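Local coordinates for protein glycine oxidase (Bacillus cereus ATCC 14579, PDB 7CYX) that probably catalyses the FAD-dependent oxidation of glycine by molecular oxygen to glyoxylate, hydrogen peroxide and ammonium, a reaction linked to thiamine diphosphate biosynthesis, at residues A[18-23]-A[30-35]; A[12-17]-A[160-165]. All coordinates share one frame; numbering follows the deposited sequence.

How the contacts relate
Both contacts use helix 14-25 of the FAD-binding domain, and their centres lie 7 Å apart. Contact 2 packs the first turn of that helix against helix 155-168, and contact 1 packs a later part of it against strand 30-33. Two probable hydrogen bonds join them: His21 ND1 to Ser165 OG at 2.8 Å, and Gly12 N to Glu34 OE1 at 2.9 Å. His21 CB also packs 3.3 Å from Phe162 CD1. FAD spans the pair, with its adenosine ribose at Glu34 of contact 1 and its flavin-side phosphate at the helix start in contact 2. The Gly12-Glu34 bond thus ties the phosphate-binding turn to the ribose-binding carboxylate.

Contact 1 of 2, residues A[18-23]-A[30-35]; sequences SVAHFL and VAIVEK. With FAD (flavin-adenine dinucleotide), chain C.
Val30, first in the strand, sets CG1 3.7 Å from Leu23 CB, the two side chains meeting at a slant, while its CG2 faces the carbonyl oxygen of Ala20. Ala31 points away from the helix toward the other side of the sheet, where it touches Tyr5. Ile32 turns back: with CG1 anti to the carbonyl carbon (chi1 -60°) and an extended chi2, its CD1 reaches Ala20 CB at 3.3 Å, a tight fit. The helix and strand axes are 9.0 Å apart and antiparallel at 170°, as expected where helix 14-25 links strands 5-10 and 30-33 in a Rossmann-type beta-alpha-beta unit. Beyond this packing the chain meets FAD. Val33 O lies 3.2 Å from adenine C2A. Glu34, bent at chi2, offers one carboxylate oxygen to each ribose hydroxyl: OE1 accepts from O3B at 2.5 Å and OE2 from O2B at 2.4 Å, lengths so short that their exact values are doubtful. Lys35 N stands 3.2 Å from N3A. No hydrogen bond crosses between helix and strand, so the segments are held to each other by apolar packing, while within them the polar grip on the FAD ribose comes from the Glu34 carboxylate.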
loop_
_atom_site.group_PDB
_atom_site.type_symbol
_atom_site.label_atom_id
_atom_site.label_comp_id
_atom_site.label_asym_id
_atom_site.label_seq_id
_atom_site.Cartn_x
_atom_site.Cartn_y
_atom_site.Cartn_z
ATOM N N SER A 18 -11.005 -7.468 -12.319
ATOM C CA SER A 18 -10.433 -6.959 -13.579
ATOM C C SER A 18 -11.559 -6.740 -14.587
ATOM O O SER A 18 -11.654 -5.701 -15.198
ATOM C CB SER A 18 -9.376 -7.862 -14.149
ATOM O OG SER A 18 -8.968 -7.446 -15.448
ATOM N N VAL A 19 -12.439 -7.735 -14.710
ATOM C CA VAL A 19 -13.590 -7.633 -15.593
ATOM C C VAL A 19 -14.421 -6.402 -15.182
ATOM O O VAL A 19 -14.823 -5.608 -16.013
ATOM C CB VAL A 19 -14.396 -8.950 -15.572
ATOM C CG1 VAL A 19 -15.702 -8.839 -16.332
ATOM C CG2 VAL A 19 -13.583 -10.122 -16.125
ATOM N N ALA A 20 -14.672 -6.241 -13.878
ATOM C CA ALA A 20 -15.443 -5.119 -13.375
ATOM C C ALA A 20 -14.804 -3.807 -13.852
ATOM O O ALA A 20 -15.481 -2.951 -14.336
ATOM C CB ALA A 20 -15.536 -5.183 -11.870
ATOM N N HIS A 21 -13.476 -3.695 -13.728
ATOM C CA HIS A 21 -12.742 -2.484 -14.085
ATOM C C HIS A 21 -12.999 -2.089 -15.542
ATOM O O HIS A 21 -13.396 -0.984 -15.786
ATOM C CB HIS A 21 -11.238 -2.653 -13.867
ATOM C CG HIS A 21 -10.415 -1.617 -14.564
ATOM N ND1 HIS A 21 -10.277 -0.334 -14.077
ATOM C CD2 HIS A 21 -9.719 -1.656 -15.720
ATOM C CE1 HIS A 21 -9.515 0.371 -14.895
ATOM N NE2 HIS A 21 -9.157 -0.420 -15.915
ATOM N N PHE A 22 -12.711 -2.994 -16.486
ATOM C CA PHE A 22 -12.752 -2.692 -17.918
ATOM C C PHE A 22 -14.176 -2.367 -18.388
ATOM O O PHE A 22 -14.330 -1.469 -19.213
ATOM C CB PHE A 22 -12.141 -3.826 -18.744
ATOM C CG PHE A 22 -10.645 -3.902 -18.631
ATOM C CD1 PHE A 22 -9.831 -3.066 -19.387
ATOM C CD2 PHE A 22 -10.046 -4.758 -17.717
ATOM C CE1 PHE A 22 -8.451 -3.119 -19.260
ATOM C CE2 PHE A 22 -8.665 -4.794 -17.576
ATOM C CZ PHE A 22 -7.867 -3.989 -18.359
ATOM N N LEU A 23 -15.193 -3.090 -17.883
ATOM C CA LEU A 23 -16.610 -2.876 -18.272
ATOM C C LEU A 23 -17.095 -1.512 -17.785
ATOM O O LEU A 23 -17.571 -0.711 -18.579
ATOM C CB LEU A 23 -17.502 -3.963 -17.674
ATOM C CG LEU A 23 -17.496 -5.332 -18.355
ATOM C CD1 LEU A 23 -18.428 -6.276 -17.609
ATOM C CD2 LEU A 23 -17.892 -5.248 -19.822
ATOM N N VAL A 30 -22.375 -2.251 -13.616
ATOM C CA VAL A 30 -21.820 -3.542 -13.264
ATOM C C VAL A 30 -21.961 -3.735 -11.755
ATOM O O VAL A 30 -21.958 -2.760 -10.982
ATOM C CB VAL A 30 -20.362 -3.713 -13.730
ATOM C CG1 VAL A 30 -20.244 -3.713 -15.240
ATOM C CG2 VAL A 30 -19.430 -2.682 -13.144
ATOM N N ALA A 31 -22.142 -5.003 -11.373
ATOM C CA ALA A 31 -22.206 -5.412 -9.996
ATOM C C ALA A 31 -21.258 -6.595 -9.780
ATOM O O ALA A 31 -21.258 -7.533 -10.557
ATOM C CB ALA A 31 -23.623 -5.761 -9.636
ATOM N N ILE A 32 -20.428 -6.509 -8.739
ATOM C CA ILE A 32 -19.623 -7.625 -8.268
ATOM C C ILE A 32 -20.363 -8.248 -7.077
ATOM O O ILE A 32 -20.762 -7.507 -6.147
ATOM C CB ILE A 32 -18.200 -7.159 -7.895
ATOM C CG1 ILE A 32 -17.469 -6.527 -9.084
ATOM C CG2 ILE A 32 -17.394 -8.297 -7.292
ATOM C CD1 ILE A 32 -16.183 -5.838 -8.706
ATOM N N VAL A 33 -20.580 -9.575 -7.137
ATOM C CA VAL A 33 -21.184 -10.372 -6.038
ATOM C C VAL A 33 -20.157 -11.405 -5.548
ATOM O O VAL A 33 -19.744 -12.288 -6.290
ATOM C CB VAL A 33 -22.498 -11.044 -6.473
ATOM C CG1 VAL A 33 -23.226 -11.670 -5.297
ATOM C CG2 VAL A 33 -23.412 -10.069 -7.218
ATOM N N GLU A 34 -19.762 -11.265 -4.279
ATOM C CA GLU A 34 -18.609 -11.927 -3.686
ATOM C C GLU A 34 -18.993 -12.408 -2.279
ATOM O O GLU A 34 -19.412 -11.628 -1.430
ATOM C CB GLU A 34 -17.446 -10.939 -3.675
ATOM C CG GLU A 34 -16.369 -11.229 -2.646
ATOM C CD GLU A 34 -15.680 -12.560 -2.835
ATOM O OE1 GLU A 34 -15.116 -12.764 -3.935
ATOM O OE2 GLU A 34 -15.714 -13.393 -1.884
ATOM N N LYS A 35 -18.829 -13.705 -2.034
ATOM C CA LYS A 35 -19.461 -14.361 -0.878
ATOM C C LYS A 35 -18.773 -13.929 0.424
ATOM O O LYS A 35 -19.390 -14.007 1.496
ATOM C CB LYS A 35 -19.499 -15.886 -1.044
ATOM C CG LYS A 35 -18.169 -16.553 -1.356
ATOM C CD LYS A 35 -18.196 -18.056 -1.222
ATOM C CE LYS A 35 -16.846 -18.675 -1.532
ATOM N NZ LYS A 35 -16.529 -19.760 -0.582
HETATM P PA FAD C . -10.052 -15.934 -6.506
HETATM O O1A FAD C . -9.114 -14.854 -6.134
HETATM O O2A FAD C . -10.083 -17.144 -5.615
HETATM O O5B FAD C . -11.463 -15.260 -6.675
HETATM C C5B FAD C . -12.611 -16.043 -6.663
HETATM C C4B FAD C . -13.578 -15.274 -5.805
HETATM O O4B FAD C . -14.885 -15.723 -6.110
HETATM C C3B FAD C . -13.368 -15.527 -4.328
HETATM O O3B FAD C . -13.147 -14.243 -3.703
HETATM C C2B FAD C . -14.658 -16.169 -3.825
HETATM O O2B FAD C . -15.096 -15.574 -2.596
HETATM C C1B FAD C . -15.637 -15.784 -4.894
HETATM N N9A FAD C . -16.761 -16.696 -5.089
HETATM C C8A FAD C . -16.665 -18.007 -5.387
HETATM N N7A FAD C . -17.892 -18.545 -5.520
HETATM C C5A FAD C . -18.781 -17.553 -5.355
HETATM C C6A FAD C . -20.239 -17.465 -5.383
HETATM N N6A FAD C . -20.934 -18.597 -5.624
HETATM N N1A FAD C . -20.814 -16.262 -5.118
HETATM C C2A FAD C . -20.063 -15.186 -4.854
HETATM N N3A FAD C . -18.711 -15.196 -4.810
HETATM C C4A FAD C . -18.036 -16.334 -5.065
HETATM N N1 FAD C . -0.460 -16.014 -10.161
HETATM C C2 FAD C . 0.469 -15.303 -10.876
HETATM O O2 FAD C . 0.057 -14.809 -11.953
HETATM N N3 FAD C . 1.745 -15.131 -10.453
HETATM C C4 FAD C . 2.140 -15.631 -9.261
HETATM O O4 FAD C . 3.298 -15.466 -8.796
HETATM C C4X FAD C . 1.178 -16.432 -8.463
HETATM N N5 FAD C . 1.520 -16.994 -7.298
HETATM C C5X FAD C . 0.620 -17.695 -6.579
HETATM C C6 FAD C . 1.000 -18.235 -5.363
HETATM C C7 FAD C . 0.093 -18.967 -4.616
HETATM C C7M FAD C . 0.508 -19.578 -3.289
HETATM C C8 FAD C . -1.274 -19.152 -5.091
HETATM C C8M FAD C . -2.295 -19.936 -4.279
HETATM C C9 FAD C . -1.643 -18.614 -6.281
HETATM C C9A FAD C . -0.765 -17.890 -7.054
HETATM N N10 FAD C . -1.164 -17.313 -8.268
HETATM C C10 FAD C . -0.185 -16.595 -8.992
HETATM C "C1'" FAD C . -2.483 -17.530 -8.877
HETATM C "C2'" FAD C . -3.565 -16.523 -8.651
HETATM O "O2'" FAD C . -3.749 -16.390 -7.231
HETATM C "C3'" FAD C . -4.828 -17.061 -9.301
HETATM O "O3'" FAD C . -4.565 -17.699 -10.586
HETATM C "C4'" FAD C . -5.849 -15.918 -9.316
HETATM O "O4'" FAD C . -5.924 -15.301 -8.019
HETATM C "C5'" FAD C . -7.245 -16.389 -9.621
HETATM O "O5'" FAD C . -8.113 -15.298 -9.373
HETATM P P FAD C . -9.687 -15.542 -9.337
HETATM O O1P FAD C . -10.100 -16.443 -10.443
HETATM O O2P FAD C . -10.333 -14.196 -9.147
HETATM O O3P FAD C . -9.745 -16.472 -8.007
#

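Contact 2 of 2, residues A[12-17]-A[160-165]. With FAD (flavin-adenine dinucleotide), chain C.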
loop_
_atom_site.group_PDB
_atom_site.type_symbol
_atom_site.label_atom_id
_atom_site.label_comp_id
_atom_site.label_asym_id
_atom_site.label_seq_id
_atom_site.Cartn_x
_atom_site.Cartn_y
_atom_site.Cartn_z
ATOM N N GLY A 12 -15.204 -11.692 -6.581
ATOM C CA GLY A 12 -14.478 -10.455 -6.347
ATOM C C GLY A 12 -12.980 -10.660 -6.186
ATOM O O GLY A 12 -12.293 -9.825 -5.566
ATOM N N GLY A 13 -12.452 -11.734 -6.779
ATOM C CA GLY A 13 -11.000 -11.889 -6.954
ATOM C C GLY A 13 -10.446 -10.925 -7.999
ATOM O O GLY A 13 -11.127 -10.016 -8.444
ATOM N N VAL A 14 -9.191 -11.144 -8.398
ATOM C CA VAL A 14 -8.501 -10.303 -9.376
ATOM C C VAL A 14 -9.211 -10.367 -10.734
ATOM O O VAL A 14 -9.278 -9.344 -11.424
ATOM C CB VAL A 14 -7.022 -10.711 -9.539
ATOM C CG1 VAL A 14 -6.858 -12.042 -10.257
ATOM C CG2 VAL A 14 -6.218 -9.637 -10.260
ATOM N N ILE A 15 -9.691 -11.570 -11.105
ATOM C CA ILE A 15 -10.240 -11.860 -12.408
ATOM C C ILE A 15 -11.590 -11.148 -12.552
ATOM O O ILE A 15 -11.849 -10.550 -13.555
ATOM C CB ILE A 15 -10.368 -13.390 -12.651
ATOM C CG1 ILE A 15 -9.017 -14.113 -12.640
ATOM C CG2 ILE A 15 -11.116 -13.669 -13.945
ATOM C CD1 ILE A 15 -8.086 -13.706 -13.768
ATOM N N GLY A 16 -12.448 -11.252 -11.538
ATOM C CA GLY A 16 -13.758 -10.621 -11.562
ATOM C C GLY A 16 -13.630 -9.116 -11.391
ATOM O O GLY A 16 -14.326 -8.347 -12.048
ATOM N N SER A 17 -12.721 -8.694 -10.504
ATOM C CA SER A 17 -12.449 -7.281 -10.317
ATOM C C SER A 17 -11.857 -6.705 -11.614
ATOM O O SER A 17 -12.212 -5.587 -11.993
ATOM C CB SER A 17 -11.575 -7.029 -9.123
ATOM O OG SER A 17 -12.214 -7.461 -7.919
ATOM N N LYS A 160 -7.605 -5.059 -5.292
ATOM C CA LYS A 160 -8.326 -3.993 -4.666
ATOM C C LYS A 160 -8.385 -2.803 -5.637
ATOM O O LYS A 160 -9.431 -2.198 -5.773
ATOM C CB LYS A 160 -7.700 -3.668 -3.310
ATOM C CG LYS A 160 -7.970 -4.703 -2.222
ATOM C CD LYS A 160 -7.149 -4.482 -0.956
ATOM C CE LYS A 160 -6.393 -5.700 -0.464
ATOM N NZ LYS A 160 -7.138 -6.439 0.585
ATOM N N ALA A 161 -7.291 -2.510 -6.354
ATOM C CA ALA A 161 -7.280 -1.365 -7.263
ATOM C C ALA A 161 -8.390 -1.498 -8.324
ATOM O O ALA A 161 -9.219 -0.580 -8.481
ATOM C CB ALA A 161 -5.927 -1.205 -7.896
ATOM N N PHE A 162 -8.404 -2.633 -9.038
ATOM C CA PHE A 162 -9.420 -2.936 -10.032
ATOM C C PHE A 162 -10.815 -2.670 -9.456
ATOM O O PHE A 162 -11.631 -2.000 -10.089
ATOM C CB PHE A 162 -9.358 -4.399 -10.479
ATOM C CG PHE A 162 -8.398 -4.716 -11.593
ATOM C CD1 PHE A 162 -8.372 -3.966 -12.755
ATOM C CD2 PHE A 162 -7.544 -5.801 -11.502
ATOM C CE1 PHE A 162 -7.501 -4.274 -13.792
ATOM C CE2 PHE A 162 -6.671 -6.109 -12.535
ATOM C CZ PHE A 162 -6.639 -5.339 -13.676
ATOM N N ALA A 163 -11.081 -3.196 -8.256
ATOM C CA ALA A 163 -12.449 -3.194 -7.695
ATOM C C ALA A 163 -12.911 -1.769 -7.343
ATOM O O ALA A 163 -14.034 -1.379 -7.652
ATOM C CB ALA A 163 -12.527 -4.119 -6.512
ATOM N N HIS A 164 -12.045 -0.972 -6.730
ATOM C CA HIS A 164 -12.397 0.423 -6.370
ATOM C C HIS A 164 -12.476 1.323 -7.617
ATOM O O HIS A 164 -13.251 2.292 -7.634
ATOM C CB HIS A 164 -11.375 1.008 -5.401
ATOM C CG HIS A 164 -11.315 0.333 -4.078
ATOM N ND1 HIS A 164 -12.406 0.252 -3.243
ATOM C CD2 HIS A 164 -10.274 -0.231 -3.424
ATOM C CE1 HIS A 164 -12.049 -0.373 -2.141
ATOM N NE2 HIS A 164 -10.730 -0.653 -2.215
ATOM N N SER A 165 -11.632 1.035 -8.619
ATOM C CA SER A 165 -11.703 1.675 -9.920
ATOM C C SER A 165 -13.113 1.503 -10.488
ATOM O O SER A 165 -13.732 2.467 -10.930
ATOM C CB SER A 165 -10.669 1.103 -10.858
ATOM O OG SER A 165 -10.841 1.584 -12.187
HETATM P PA FAD C . -10.052 -15.934 -6.506
HETATM O O1A FAD C . -9.114 -14.854 -6.134
HETATM O O2A FAD C . -10.083 -17.144 -5.615
HETATM O O5B FAD C . -11.463 -15.260 -6.675
HETATM C C5B FAD C . -12.611 -16.043 -6.663
HETATM C C4B FAD C . -13.578 -15.274 -5.805
HETATM O O4B FAD C . -14.885 -15.723 -6.110
HETATM C C3B FAD C . -13.368 -15.527 -4.328
HETATM O O3B FAD C . -13.147 -14.243 -3.703
HETATM C C2B FAD C . -14.658 -16.169 -3.825
HETATM O O2B FAD C . -15.096 -15.574 -2.596
HETATM C C1B FAD C . -15.637 -15.784 -4.894
HETATM N N9A FAD C . -16.761 -16.696 -5.089
HETATM C C8A FAD C . -16.665 -18.007 -5.387
HETATM N N7A FAD C . -17.892 -18.545 -5.520
HETATM C C5A FAD C . -18.781 -17.553 -5.355
HETATM C C6A FAD C . -20.239 -17.465 -5.383
HETATM N N6A FAD C . -20.934 -18.597 -5.624
HETATM N N1A FAD C . -20.814 -16.262 -5.118
HETATM C C2A FAD C . -20.063 -15.186 -4.854
HETATM N N3A FAD C . -18.711 -15.196 -4.810
HETATM C C4A FAD C . -18.036 -16.334 -5.065
HETATM N N1 FAD C . -0.460 -16.014 -10.161
HETATM C C2 FAD C . 0.469 -15.303 -10.876
HETATM O O2 FAD C . 0.057 -14.809 -11.953
HETATM N N3 FAD C . 1.745 -15.131 -10.453
HETATM C C4 FAD C . 2.140 -15.631 -9.261
HETATM O O4 FAD C . 3.298 -15.466 -8.796
HETATM C C4X FAD C . 1.178 -16.432 -8.463
HETATM N N5 FAD C . 1.520 -16.994 -7.298
HETATM C C5X FAD C . 0.620 -17.695 -6.579
HETATM C C6 FAD C . 1.000 -18.235 -5.363
HETATM C C7 FAD C . 0.093 -18.967 -4.616
HETATM C C7M FAD C . 0.508 -19.578 -3.289
HETATM C C8 FAD C . -1.274 -19.152 -5.091
HETATM C C8M FAD C . -2.295 -19.936 -4.279
HETATM C C9 FAD C . -1.643 -18.614 -6.281
HETATM C C9A FAD C . -0.765 -17.890 -7.054
HETATM N N10 FAD C . -1.164 -17.313 -8.268
HETATM C C10 FAD C . -0.185 -16.595 -8.992
HETATM C "C1'" FAD C . -2.483 -17.530 -8.877
HETATM C "C2'" FAD C . -3.565 -16.523 -8.651
HETATM O "O2'" FAD C . -3.749 -16.390 -7.231
HETATM C "C3'" FAD C . -4.828 -17.061 -9.301
HETATM O "O3'" FAD C . -4.565 -17.699 -10.586
HETATM C "C4'" FAD C . -5.849 -15.918 -9.316
HETATM O "O4'" FAD C . -5.924 -15.301 -8.019
HETATM C "C5'" FAD C . -7.245 -16.389 -9.621
HETATM O "O5'" FAD C . -8.113 -15.298 -9.373
HETATM P P FAD C . -9.687 -15.542 -9.337
HETATM O O1P FAD C . -10.100 -16.443 -10.443
HETATM O O2P FAD C . -10.333 -14.196 -9.147
HETATM O O3P FAD C . -9.745 -16.472 -8.007
#
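Ser17 and Phe162 meet where the first turn of helix 14-25, following the glycine-rich turn of a Rossmann-type dinucleotide-binding fold, packs on helix 155-168. Ser17 CB abuts Phe162 CB at 3.7 Å, and the Ser17 carbonyl oxygen approaches Phe162 CB at 3.4 Å. The backbones come close here, the CA atoms of Ser17 and Ala163 being 4.9 Å apart, with the small methyl of Ala163 placed 3.6 Å from Ser17 OG. The Phe162 ring runs along helix 14-25 toward Ser18, one side of it passing Val14; the carbonyl oxygens of Ser17 and Val14 approach it obliquely, and Val14 CG2 touches CE2 at 4.2 Å. No hydrogen bond joins the two segments.

In the next shell, the same turn holds the cofactor. With chi1 at 71°, Val14 directs CG1 to FAD O5', 3.6 Å away, and CG2, anti to the backbone N, to the phenyl ring, so one side chain bridges ligand and helix. Ile15 N gives a weak hydrogen bond to FAD O2P at 3.3 Å, and Gly13, at the N-cap position, brings its CA close to the same oxygen. The phosphate therefore sits at the N-terminal end of the helix, whose dipole would probably favour its negative charge. Val14 N is bonded to Ser43 OG, which is also hydrogen-bonded to FAD.

Further out, Leu76 of helix 73-84 and Ser341 of helix 341-352 touch Phe162, and His164 packs on Gly258 of the second subunit. What fixes Ser17 is its own helix: the hydroxyl, beside its backbone N, bonds at 2.8 Å to Gly13 O, tilted 34° from the carbonyl plane, while Ser17 N binds that oxygen from the opposite face.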